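Local coordinates for fusion DH (Streptomyces sp. MJ635-86F5, PDB 6K97), which unites the split dehydratase domain of cremimycin biosynthesis in one engineered chain, a double hot dog lyase that probably removes water from a polyketide intermediate, at residues S109-Q114 against I130-E135; P276-R281 against S321-P326; L54-H59 against L105-S110; G214-G219 against V236-S241. All coordinates share one frame; numbering follows the deposited sequence.

Contact 1 (S109-Q114 against I130-E135); sequences SSSLLQ and IRSHGE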
loop_
_atom_site.group_PDB
_atom_site.type_symbol
_atom_site.label_atom_id
_atom_site.label_comp_id
_atom_site.label_asym_id
_atom_site.label_seq_id
_atom_site.Cartn_x
_atom_site.Cartn_y
_atom_site.Cartn_z
ATOM N N SER A 109 -1.078 19.834 12.786
ATOM C CA SER A 109 -0.960 18.380 12.685
ATOM C C SER A 109 -1.317 17.888 11.309
ATOM O O SER A 109 -1.856 18.624 10.474
ATOM C CB SER A 109 -1.845 17.691 13.708
ATOM O OG SER A 109 -3.205 17.651 13.260
ATOM N N SER A 110 -0.987 16.635 11.066
ATOM C CA SER A 110 -1.206 16.034 9.763
ATOM C C SER A 110 -1.133 14.528 9.874
ATOM O O SER A 110 -0.363 13.988 10.685
ATOM C CB SER A 110 -0.170 16.490 8.754
ATOM O OG SER A 110 1.023 15.815 9.057
ATOM N N SER A 111 -1.958 13.861 9.060
ATOM C CA SER A 111 -2.270 12.473 9.270
ATOM C C SER A 111 -1.928 11.679 8.014
ATOM O O SER A 111 -2.183 12.105 6.906
ATOM C CB SER A 111 -3.762 12.342 9.572
ATOM O OG SER A 111 -4.100 12.543 10.926
ATOM N N LEU A 112 -1.395 10.486 8.197
ATOM C CA LEU A 112 -1.400 9.517 7.117
ATOM C C LEU A 112 -2.794 8.909 7.035
ATOM O O LEU A 112 -3.298 8.427 8.007
ATOM C CB LEU A 112 -0.366 8.432 7.327
ATOM C CG LEU A 112 1.069 8.876 7.609
ATOM C CD1 LEU A 112 1.962 7.670 7.440
ATOM C CD2 LEU A 112 1.523 10.021 6.704
ATOM N N LEU A 113 -3.388 8.925 5.864
ATOM C CA LEU A 113 -4.736 8.410 5.611
ATOM C C LEU A 113 -4.693 7.207 4.652
ATOM O O LEU A 113 -4.034 7.240 3.584
ATOM C CB LEU A 113 -5.542 9.520 4.948
ATOM C CG LEU A 113 -6.979 9.155 4.684
ATOM C CD1 LEU A 113 -7.742 8.885 5.977
ATOM C CD2 LEU A 113 -7.642 10.273 3.860
ATOM N N GLN A 114 -5.442 6.180 4.995
ATOM C CA GLN A 114 -5.441 4.912 4.246
ATOM C C GLN A 114 -6.845 4.325 4.099
ATOM O O GLN A 114 -7.636 4.322 5.041
ATOM C CB GLN A 114 -4.515 3.884 4.871
ATOM C CG GLN A 114 -3.066 4.349 4.708
ATOM C CD GLN A 114 -1.975 3.317 4.998
ATOM O OE1 GLN A 114 -2.216 2.222 5.574
ATOM N NE2 GLN A 114 -0.747 3.681 4.607
ATOM N N ILE A 130 -11.243 2.335 6.674
ATOM C CA ILE A 130 -10.561 3.636 6.598
ATOM C C ILE A 130 -9.960 3.974 7.953
ATOM O O ILE A 130 -10.605 3.863 9.022
ATOM C CB ILE A 130 -11.510 4.748 6.196
ATOM C CG1 ILE A 130 -12.273 4.387 4.901
ATOM C CG2 ILE A 130 -10.736 6.026 5.994
ATOM C CD1 ILE A 130 -13.372 5.362 4.503
ATOM N N ARG A 131 -8.695 4.310 7.918
ATOM C CA ARG A 131 -7.897 4.431 9.119
ATOM C C ARG A 131 -6.829 5.505 8.917
ATOM O O ARG A 131 -6.515 5.865 7.778
ATOM C CB ARG A 131 -7.223 3.112 9.458
ATOM C CG ARG A 131 -6.106 2.780 8.460
ATOM C CD ARG A 131 -5.359 1.513 8.736
ATOM N NE ARG A 131 -4.283 1.364 7.764
ATOM C CZ ARG A 131 -3.354 0.388 7.802
ATOM N NH1 ARG A 131 -2.426 0.346 6.857
ATOM N NH2 ARG A 131 -3.328 -0.530 8.777
ATOM N N SER A 132 -6.312 6.033 10.019
ATOM C CA SER A 132 -5.274 7.061 9.958
ATOM C C SER A 132 -4.443 7.040 11.222
ATOM O O SER A 132 -4.771 6.345 12.215
ATOM C CB SER A 132 -5.864 8.472 9.807
ATOM O OG SER A 132 -6.464 8.938 11.015
ATOM N N HIS A 133 -3.349 7.767 11.159
ATOM C CA HIS A 133 -2.595 8.061 12.345
ATOM C C HIS A 133 -1.784 9.314 12.126
ATOM O O HIS A 133 -1.403 9.633 10.968
ATOM C CB HIS A 133 -1.740 6.859 12.807
ATOM C CG HIS A 133 -0.505 6.598 11.994
ATOM N ND1 HIS A 133 0.504 7.520 11.856
ATOM C CD2 HIS A 133 -0.070 5.473 11.386
ATOM C CE1 HIS A 133 1.478 6.997 11.141
ATOM N NE2 HIS A 133 1.152 5.756 10.840
ATOM N N GLY A 134 -1.499 10.007 13.234
ATOM C CA GLY A 134 -0.699 11.241 13.196
ATOM C C GLY A 134 0.702 10.978 12.618
ATOM O O GLY A 134 1.299 9.895 12.811
ATOM N N GLU A 135 1.225 11.972 11.897
ATOM C CA GLU A 135 2.488 11.812 11.153
ATOM C C GLU A 135 3.675 11.239 11.904
ATOM O O GLU A 135 4.450 10.505 11.297
ATOM C CB GLU A 135 2.916 13.111 10.481
ATOM C CG GLU A 135 2.709 13.089 8.982
ATOM C CD GLU A 135 3.658 14.024 8.262
ATOM O OE1 GLU A 135 4.867 14.100 8.611
ATOM O OE2 GLU A 135 3.179 14.697 7.331
#

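Contact 2 (P276-R281 against S321-P326); sequences PFALRR and SVALRP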
loop_
_atom_site.group_PDB
_atom_site.type_symbol
_atom_site.label_atom_id
_atom_site.label_comp_id
_atom_site.label_asym_id
_atom_site.label_seq_id
_atom_site.Cartn_x
_atom_site.Cartn_y
_atom_site.Cartn_z
ATOM N N PRO A 276 -24.142 11.625 11.577
ATOM C CA PRO A 276 -24.230 10.380 10.844
ATOM C C PRO A 276 -23.305 9.369 11.424
ATOM O O PRO A 276 -22.210 9.726 11.812
ATOM C CB PRO A 276 -23.785 10.758 9.423
ATOM C CG PRO A 276 -24.147 12.212 9.297
ATOM C CD PRO A 276 -23.865 12.773 10.683
ATOM N N PHE A 277 -23.757 8.124 11.546
ATOM C CA PHE A 277 -22.850 7.020 11.932
ATOM C C PHE A 277 -22.980 5.822 11.003
ATOM O O PHE A 277 -22.177 4.957 11.104
ATOM C CB PHE A 277 -23.014 6.539 13.362
ATOM C CG PHE A 277 -24.213 5.672 13.604
ATOM C CD1 PHE A 277 -25.483 6.243 13.834
ATOM C CD2 PHE A 277 -24.107 4.291 13.687
ATOM C CE1 PHE A 277 -26.584 5.447 14.103
ATOM C CE2 PHE A 277 -25.235 3.491 13.985
ATOM C CZ PHE A 277 -26.458 4.060 14.149
ATOM N N ALA A 278 -24.052 5.703 10.223
ATOM C CA ALA A 278 -24.217 4.497 9.385
ATOM C C ALA A 278 -24.956 4.865 8.115
ATOM O O ALA A 278 -25.889 5.655 8.141
ATOM C CB ALA A 278 -24.936 3.373 10.110
ATOM N N LEU A 279 -24.472 4.356 6.999
ATOM C CA LEU A 279 -25.066 4.614 5.704
ATOM C C LEU A 279 -25.250 3.258 5.060
ATOM O O LEU A 279 -24.459 2.387 5.288
ATOM C CB LEU A 279 -24.135 5.493 4.855
ATOM C CG LEU A 279 -24.058 6.947 5.278
ATOM C CD1 LEU A 279 -22.831 7.199 6.118
ATOM C CD2 LEU A 279 -24.039 7.886 4.081
ATOM N N ARG A 280 -26.271 3.126 4.221
ATOM C CA ARG A 280 -26.587 1.900 3.472
ATOM C C ARG A 280 -26.947 2.229 2.034
ATOM O O ARG A 280 -27.771 3.121 1.797
ATOM C CB ARG A 280 -27.804 1.216 4.043
ATOM C CG ARG A 280 -27.640 0.618 5.418
ATOM C CD ARG A 280 -29.027 0.168 5.936
ATOM N NE ARG A 280 -28.890 -0.426 7.259
ATOM C CZ ARG A 280 -28.365 -1.629 7.489
ATOM N NH1 ARG A 280 -28.266 -2.086 8.732
ATOM N NH2 ARG A 280 -27.942 -2.392 6.494
ATOM N N ARG A 281 -26.378 1.469 1.092
ATOM C CA ARG A 281 -26.767 1.550 -0.323
ATOM C C ARG A 281 -26.520 2.937 -0.935
ATOM O O ARG A 281 -27.437 3.617 -1.436
ATOM C CB ARG A 281 -28.207 1.043 -0.539
ATOM C CG ARG A 281 -28.290 -0.493 -0.539
ATOM C CD ARG A 281 -29.661 -1.111 -0.183
ATOM N NE ARG A 281 -30.847 -0.293 -0.551
ATOM C CZ ARG A 281 -31.722 0.308 0.290
ATOM N NH1 ARG A 281 -32.743 0.987 -0.236
ATOM N NH2 ARG A 281 -31.615 0.236 1.631
ATOM N N SER A 321 -30.006 4.686 2.916
ATOM C CA SER A 321 -30.326 5.064 4.288
ATOM C C SER A 321 -29.165 5.794 4.922
ATOM O O SER A 321 -28.020 5.426 4.692
ATOM C CB SER A 321 -30.674 3.803 5.107
ATOM O OG SER A 321 -31.124 4.175 6.386
ATOM N N VAL A 322 -29.469 6.835 5.706
ATOM C CA VAL A 322 -28.453 7.492 6.537
ATOM C C VAL A 322 -28.989 7.573 7.934
ATOM O O VAL A 322 -30.032 8.216 8.121
ATOM C CB VAL A 322 -28.173 8.934 6.155
ATOM C CG1 VAL A 322 -27.039 9.478 7.040
ATOM C CG2 VAL A 322 -27.798 9.034 4.712
ATOM N N ALA A 323 -28.284 6.954 8.897
ATOM C CA ALA A 323 -28.742 6.883 10.289
ATOM C C ALA A 323 -27.927 7.863 11.147
ATOM O O ALA A 323 -26.703 7.902 11.042
ATOM C CB ALA A 323 -28.560 5.480 10.829
ATOM N N LEU A 324 -28.600 8.657 11.979
ATOM C CA LEU A 324 -27.895 9.596 12.890
ATOM C C LEU A 324 -27.952 9.132 14.326
ATOM O O LEU A 324 -28.847 8.407 14.704
ATOM C CB LEU A 324 -28.447 11.023 12.789
ATOM C CG LEU A 324 -28.038 11.860 11.558
ATOM C CD1 LEU A 324 -28.688 11.263 10.335
ATOM C CD2 LEU A 324 -28.491 13.319 11.685
ATOM N N ARG A 325 -27.005 9.569 15.134
ATOM C CA ARG A 325 -27.011 9.213 16.571
ATOM C C ARG A 325 -26.506 10.371 17.439
ATOM O O ARG A 325 -25.840 11.235 16.942
ATOM C CB ARG A 325 -26.173 7.956 16.866
ATOM C CG ARG A 325 -24.711 8.195 16.579
ATOM C CD ARG A 325 -23.752 7.035 16.802
ATOM N NE ARG A 325 -23.951 6.410 18.097
ATOM C CZ ARG A 325 -23.037 5.711 18.759
ATOM N NH1 ARG A 325 -21.794 5.545 18.298
ATOM N NH2 ARG A 325 -23.376 5.174 19.938
ATOM N N PRO A 326 -26.794 10.332 18.738
ATOM C CA PRO A 326 -26.374 11.378 19.671
ATOM C C PRO A 326 -24.909 11.267 19.919
ATOM O O PRO A 326 -24.422 10.183 20.094
ATOM C CB PRO A 326 -27.113 11.033 20.984
ATOM C CG PRO A 326 -28.112 9.967 20.669
ATOM C CD PRO A 326 -27.585 9.277 19.433
#

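Contact 3 (L54-H59 against L105-S110); sequences LALREH and LSTQSS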
loop_
_atom_site.group_PDB
_atom_site.type_symbol
_atom_site.label_atom_id
_atom_site.label_comp_id
_atom_site.label_asym_id
_atom_site.label_seq_id
_atom_site.Cartn_x
_atom_site.Cartn_y
_atom_site.Cartn_z
ATOM N N LEU A 54 -3.168 13.822 4.970
ATOM C CA LEU A 54 -4.239 14.730 5.318
ATOM C C LEU A 54 -3.854 15.799 6.351
ATOM O O LEU A 54 -3.674 15.523 7.545
ATOM C CB LEU A 54 -5.407 13.922 5.802
ATOM C CG LEU A 54 -6.719 14.676 5.894
ATOM C CD1 LEU A 54 -6.990 15.547 4.686
ATOM C CD2 LEU A 54 -7.783 13.620 6.038
ATOM N N ALA A 55 -3.724 17.035 5.867
ATOM C CA ALA A 55 -3.316 18.168 6.685
ATOM C C ALA A 55 -4.252 19.351 6.490
ATOM O O ALA A 55 -4.536 19.761 5.404
ATOM C CB ALA A 55 -1.891 18.579 6.348
ATOM N N LEU A 56 -4.704 19.936 7.571
ATOM C CA LEU A 56 -5.635 21.039 7.474
ATOM C C LEU A 56 -5.042 22.182 6.656
ATOM O O LEU A 56 -5.763 22.851 5.946
ATOM C CB LEU A 56 -6.039 21.477 8.868
ATOM C CG LEU A 56 -7.291 22.328 8.978
ATOM C CD1 LEU A 56 -8.470 21.697 8.317
ATOM C CD2 LEU A 56 -7.577 22.627 10.443
ATOM N N ARG A 57 -3.729 22.383 6.729
ATOM C CA ARG A 57 -3.074 23.471 6.012
ATOM C C ARG A 57 -3.167 23.295 4.522
ATOM O O ARG A 57 -3.233 24.284 3.806
ATOM C CB ARG A 57 -1.602 23.570 6.410
ATOM C CG ARG A 57 -1.404 23.937 7.875
ATOM C CD ARG A 57 0.069 23.998 8.273
ATOM N NE ARG A 57 0.643 25.324 8.043
ATOM C CZ ARG A 57 0.793 26.284 8.963
ATOM N NH1 ARG A 57 0.425 26.110 10.236
ATOM N NH2 ARG A 57 1.328 27.448 8.594
ATOM N N GLU A 58 -3.142 22.056 4.024
ATOM C CA GLU A 58 -3.344 21.832 2.592
ATOM C C GLU A 58 -4.819 21.836 2.205
ATOM O O GLU A 58 -5.118 21.837 1.032
ATOM C CB GLU A 58 -2.720 20.511 2.128
ATOM C CG GLU A 58 -1.207 20.347 2.316
ATOM C CD GLU A 58 -0.772 18.893 2.174
ATOM O OE1 GLU A 58 -1.637 18.003 2.050
ATOM O OE2 GLU A 58 0.437 18.612 2.207
ATOM N N HIS A 59 -5.738 21.758 3.165
ATOM C CA HIS A 59 -7.167 21.615 2.857
ATOM C C HIS A 59 -7.992 22.540 3.735
ATOM O O HIS A 59 -8.826 22.084 4.507
ATOM C CB HIS A 59 -7.656 20.163 3.051
ATOM C CG HIS A 59 -7.240 19.217 1.969
ATOM N ND1 HIS A 59 -6.323 18.206 2.179
ATOM C CD2 HIS A 59 -7.634 19.103 0.676
ATOM C CE1 HIS A 59 -6.161 17.517 1.059
ATOM N NE2 HIS A 59 -6.950 18.040 0.133
ATOM N N LEU A 105 -8.859 17.227 12.920
ATOM C CA LEU A 105 -7.844 17.991 12.188
ATOM C C LEU A 105 -7.519 19.252 12.984
ATOM O O LEU A 105 -8.408 19.830 13.642
ATOM C CB LEU A 105 -8.347 18.382 10.821
ATOM C CG LEU A 105 -8.649 17.242 9.847
ATOM C CD1 LEU A 105 -9.472 17.698 8.663
ATOM C CD2 LEU A 105 -7.406 16.563 9.363
ATOM N N SER A 106 -6.253 19.651 12.919
ATOM C CA SER A 106 -5.833 20.953 13.408
ATOM C C SER A 106 -4.712 21.501 12.529
ATOM O O SER A 106 -4.143 20.767 11.725
ATOM C CB SER A 106 -5.378 20.859 14.866
ATOM O OG SER A 106 -4.055 20.349 14.948
ATOM N N THR A 107 -4.379 22.773 12.708
ATOM C CA THR A 107 -3.399 23.411 11.818
ATOM C C THR A 107 -2.005 22.942 12.149
ATOM O O THR A 107 -1.108 23.093 11.365
ATOM C CB THR A 107 -3.441 24.950 11.886
ATOM O OG1 THR A 107 -3.314 25.362 13.234
ATOM C CG2 THR A 107 -4.757 25.507 11.335
ATOM N N GLN A 108 -1.813 22.394 13.338
ATOM C CA GLN A 108 -0.485 22.006 13.794
ATOM C C GLN A 108 -0.188 20.533 13.495
ATOM O O GLN A 108 0.842 20.028 13.913
ATOM C CB GLN A 108 -0.352 22.291 15.302
ATOM C CG GLN A 108 -0.159 23.778 15.659
ATOM C CD GLN A 108 1.158 24.366 15.121
ATOM O OE1 GLN A 108 2.222 24.215 15.728
ATOM N NE2 GLN A 108 1.087 25.025 13.970
ATOM N N SER A 109 -1.078 19.834 12.786
ATOM C CA SER A 109 -0.960 18.380 12.685
ATOM C C SER A 109 -1.317 17.888 11.309
ATOM O O SER A 109 -1.856 18.624 10.474
ATOM C CB SER A 109 -1.845 17.691 13.708
ATOM O OG SER A 109 -3.205 17.651 13.260
ATOM N N SER A 110 -0.987 16.635 11.066
ATOM C CA SER A 110 -1.206 16.034 9.763
ATOM C C SER A 110 -1.133 14.528 9.874
ATOM O O SER A 110 -0.363 13.988 10.685
ATOM C CB SER A 110 -0.170 16.490 8.754
ATOM O OG SER A 110 1.023 15.815 9.057
#

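Contact 4 (G214-G219 against V236-S241); sequences GETFRG and VGAPAS. With SO4 (sulfate ion), chain C.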
loop_
_atom_site.group_PDB
_atom_site.type_symbol
_atom_site.label_atom_id
_atom_site.label_comp_id
_atom_site.label_asym_id
_atom_site.label_seq_id
_atom_site.Cartn_x
_atom_site.Cartn_y
_atom_site.Cartn_z
ATOM N N GLY A 214 -18.730 26.595 8.659
ATOM C CA GLY A 214 -18.217 27.722 7.913
ATOM C C GLY A 214 -18.741 27.727 6.477
ATOM O O GLY A 214 -19.579 26.910 6.087
ATOM N N GLU A 215 -18.228 28.659 5.692
ATOM C CA GLU A 215 -18.813 29.017 4.433
ATOM C C GLU A 215 -18.897 27.847 3.463
ATOM O O GLU A 215 -19.920 27.662 2.775
ATOM C CB GLU A 215 -18.103 30.228 3.838
ATOM C CG GLU A 215 -18.996 30.905 2.805
ATOM C CD GLU A 215 -18.385 32.153 2.191
ATOM O OE1 GLU A 215 -17.349 32.665 2.730
ATOM O OE2 GLU A 215 -18.961 32.587 1.163
ATOM N N THR A 216 -17.857 27.036 3.417
ATOM C CA THR A 216 -17.870 25.922 2.474
ATOM C C THR A 216 -18.959 24.893 2.730
ATOM O O THR A 216 -19.396 24.192 1.795
ATOM C CB THR A 216 -16.558 25.129 2.480
ATOM O OG1 THR A 216 -15.452 26.009 2.280
ATOM C CG2 THR A 216 -16.597 24.115 1.330
ATOM N N PHE A 217 -19.336 24.750 4.004
ATOM C CA PHE A 217 -20.330 23.776 4.402
ATOM C C PHE A 217 -21.688 24.371 4.612
ATOM O O PHE A 217 -22.558 23.699 5.067
ATOM C CB PHE A 217 -19.881 23.000 5.639
ATOM C CG PHE A 217 -18.850 21.972 5.331
ATOM C CD1 PHE A 217 -17.530 22.346 5.109
ATOM C CD2 PHE A 217 -19.194 20.648 5.197
ATOM C CE1 PHE A 217 -16.577 21.419 4.779
ATOM C CE2 PHE A 217 -18.249 19.712 4.848
ATOM C CZ PHE A 217 -16.927 20.104 4.644
ATOM N N ARG A 218 -21.910 25.606 4.213
ATOM C CA ARG A 218 -23.264 26.170 4.283
ATOM C C ARG A 218 -23.813 26.127 2.862
ATOM O O ARG A 218 -24.077 27.152 2.262
ATOM C CB ARG A 218 -23.248 27.591 4.811
ATOM C CG ARG A 218 -22.948 27.688 6.279
ATOM C CD ARG A 218 -23.539 28.947 6.887
ATOM N NE ARG A 218 -22.882 30.119 6.326
ATOM C CZ ARG A 218 -21.733 30.641 6.769
ATOM N NH1 ARG A 218 -21.037 30.095 7.767
ATOM N NH2 ARG A 218 -21.220 31.701 6.165
ATOM N N GLY A 219 -23.990 24.921 2.344
ATOM C CA GLY A 219 -24.377 24.705 0.956
ATOM C C GLY A 219 -25.852 24.535 0.692
ATOM O O GLY A 219 -26.264 24.532 -0.442
ATOM N N VAL A 236 -22.050 23.940 -3.673
ATOM C CA VAL A 236 -20.848 24.002 -2.841
ATOM C C VAL A 236 -20.660 25.455 -2.393
ATOM O O VAL A 236 -20.524 26.363 -3.239
ATOM C CB VAL A 236 -19.588 23.530 -3.607
ATOM C CG1 VAL A 236 -18.371 23.546 -2.694
ATOM C CG2 VAL A 236 -19.801 22.137 -4.150
ATOM N N GLY A 237 -20.661 25.672 -1.079
ATOM C CA GLY A 237 -20.471 27.007 -0.512
ATOM C C GLY A 237 -19.052 27.515 -0.724
ATOM O O GLY A 237 -18.110 26.726 -0.776
ATOM N N ALA A 238 -18.900 28.825 -0.913
ATOM C CA ALA A 238 -17.574 29.455 -1.098
ATOM C C ALA A 238 -16.687 28.709 -2.101
ATOM O O ALA A 238 -15.627 28.174 -1.727
ATOM C CB ALA A 238 -16.872 29.588 0.245
ATOM N N PRO A 239 -17.115 28.664 -3.383
ATOM C CA PRO A 239 -16.454 27.824 -4.412
ATOM C C PRO A 239 -14.925 28.003 -4.487
ATOM O O PRO A 239 -14.157 27.022 -4.408
ATOM C CB PRO A 239 -17.116 28.279 -5.724
ATOM C CG PRO A 239 -18.416 28.923 -5.327
ATOM C CD PRO A 239 -18.265 29.428 -3.926
ATOM N N ALA A 240 -14.494 29.253 -4.590
ATOM C CA ALA A 240 -13.064 29.584 -4.690
ATOM C C ALA A 240 -12.208 29.046 -3.533
ATOM O O ALA A 240 -10.991 29.154 -3.576
ATOM C CB ALA A 240 -12.880 31.098 -4.818
ATOM N N SER A 241 -12.834 28.464 -2.511
ATOM C CA SER A 241 -12.102 28.020 -1.326
ATOM C C SER A 241 -12.015 26.497 -1.102
ATOM O O SER A 241 -11.469 26.078 -0.076
ATOM C CB SER A 241 -12.672 28.723 -0.085
ATOM O OG SER A 241 -12.230 30.070 -0.019
HETATM S S SO4 C . -17.631 31.852 7.947
HETATM O O1 SO4 C . -16.857 30.787 7.233
HETATM O O2 SO4 C . -18.609 31.240 8.878
HETATM O O3 SO4 C . -16.692 32.669 8.765
HETATM O O4 SO4 C . -18.363 32.751 6.994
#

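Contact 1 (S109-Q114 against I130-E135)
Leu112 and His133 pair across an antiparallel hairpin, strand 110-117 against strand 126-134, in the N-terminal part of the engineered fusion. Among the backbone bonds, Leu112 N gives to His133 O at 2.9 Å and His133 N returns the bond to Leu112 O. Gln114 and Arg131 repeat this exchange, and Glu135 N reaches Ser110 O where the hairpin opens.

Apolar contacts lie on both faces. Leu112 runs beside His133, with CD1 of the leucine 3.8 Å from His133 CE1. On the other face Leu113 CD1 meets Ile130 CG2 at 4.1 Å.

The polar ends look outward for partners. Ser110 OG makes only a weak bond to Glu135 OE2, which has a salt bridge to Arg53. Gln114 and Arg131 lie alongside, their exact spacing doubtful, and bond to Gly28 O and Glu42 O of the second subunit. With CG set between the backbone N and the carbonyl carbon (chi1 75°), the His133 ring places ND1 to give to Gly134 O (2.7 Å) in the ring plane, while NE2 bonds Glu30 of the second subunit. A carbonyl on one nitrogen and a carboxylate on the other would probably favour a protonated imidazole.

Contact 2 (P276-R281 against S321-P326)
A classic beta bulge, in which Phe277 and Ala278 both face Ala323, marks this antiparallel strand pairing inside the C-terminal hot dog fold of the engineered fusion. Strand 273-284 runs against strand 315-327, and the axes of the two short segments come within 4.7 Å, with 152° between their directions. The bulge can be read from the hydrogen bonds: Phe277 N gives to Ala323 O at 3.0 Å, and Ala323 N gives to Ala278 O at 2.8 Å, both nearly straight. Phe277 adopts a psi of -18°, far from extended, which slips the register by one residue. Beyond it the ladder is regular again, with Arg280 and Ser321 exchanging two backbone bonds.

One face is apolar. Leu279 and Val322 point the same way, CD2 of the leucine 4.0 Å from CG2 of the valine, and farther along Pro276 CB touches Val322 CG1. Leu259 and Leu263 of helix 252-266, a helix of this half, pack on Pro276 and Leu324 respectively. On the opposite face Ala278, Ala323 and Ser321 are small, and the Ser321 hydroxyl bonds Asp299.

At its other edge strand 273-284 bonds Leu97 and Leu99 of the N-terminal part, a junction made within the engineered chain. The bulge also sends the Phe277 ring across the Arg325 chain at about a right angle. Contact there is through the methylenes, and the guanidinium carbon is far enough away for at most a weak cation-pi attraction. Arg325 CG lies 3.5 Å from Phe277 CD1, and Arg325 CD is equally close to Phe277 CG.

Contact 3 (L54-H59 against L105-S110)
Leu56 leans on the chain of Leu105, Ser106 and Thr107, and its side chain can be followed atom by atom. Leu56 CB sits 3.5 Å from Ser106 O. With CG swung opposite the backbone nitrogen (chi1 -163°), the two methyls part: Leu56 CD1 meets Leu105 CD1 at 4.1 Å, while Leu56 CD2 lies over the backbone, 3.7 Å from Ser106 C, and brushes the Thr107 methyl. Replacing Leu56 with an alanine would probably open a gap beside Leu105 and Ser106, removing both branches that fill it.

Leu105 is held from a second direction by Leu54, whose CG comes within 4.0 Å of Leu105 CD2, the two chains crossing at about a right angle. Leu62 packs on both Leu56 and Leu105, extending the apolar cluster.

Farther out, Arg57 passes along the Thr107 carbonyl. Arg57 CD lies 3.4 Å from Thr107 O, and the guanidinium presents its edge to that oxygen without forming a hydrogen bond. At the other end Ala55 CB rests on Ser110 CB at 3.6 Å. No hydrogen bond joins the two segments, so van der Waals contact carries most of the interface, with one CA-H...O contact from Ser110 CA to Leu54 O. Residues 106-109 form a type I beta turn: the arrangement is a turn leading into strand 110-117, with Leu105 just before it packed against the end of the neighbouring strand 48-55 in the N-terminal hot dog half.

Contact 4 (G214-G219 against V236-S241)
Gly237 presses against the backbone of Glu215 and Thr216, where two loops of the C-terminal hot dog half of the engineered fusion meet. This is the tight part. Glu215 O lies 3.4 Å from Gly237 CA, and Gly237 O receives the CA-H of Thr216 at the same separation with an angle of 162° at the hydrogen. A side chain on Gly237 would run straight into Glu215 O, which explains why a residue without one fits here. The single hydrogen bond across the contact, Gly237 N to Thr216 O, is weak at 3.5 Å. Thr216 lays CG2 beside Gly237 O, and Ala253 of helix 252-266 touches the threonine.

The outer side is looser. The extended Glu215 chain passes alongside the Ala238 methyl, Glu215 CD 3.6 Å from Ala238 CB, and the residue is otherwise exposed. Beyond it, a sulfate ion, probably from the crystallisation liquor, sits at the start of the 3-10 segment. Glu215 N bonds sulfate O1 at 3.0 Å. Arg218, bent at chi3 (-66°), brings its guanidinium edge to the ion: Arg218 NH1 holds sulfate O2 at 2.9 Å and NH2 holds O4 at 3.2 Å, both bonds nearly straight. Arg218 NH1 also bonds Tyr213 O. With a leucine at Arg218 the sulfate would probably lose two of its three bonds here, and Tyr213 O that partner. A cationic side chain and a backbone N-H bond different oxygens of one ion, and their positive potential would probably favour an anion at this spot, though the sulfate itself need not have a biological role.

The four contacts divide between the two halves of the double hot dog. Contacts 3 and 1 lie in the N-terminal part, contacts 4 and 2 in the C-terminal part, and along the chain 54-59 opens the series and 321-326 closes it. Contacts 1 and 3 are neighbours, centres 10 Å apart: they share Ser109 and Ser110, and strands 48-55 and 110-117 run side by side. Contacts 2 and 4 are about 23 Å apart by centres, on opposite sides of the chain's centre, yet both border helix 252-266. Contacts 3 and 4, in different halves, approach to about 6 Å between nearest atoms without touching. Each half thus combines strand pairing with the packing of a turn or loop, which ties connecting segments to its framework.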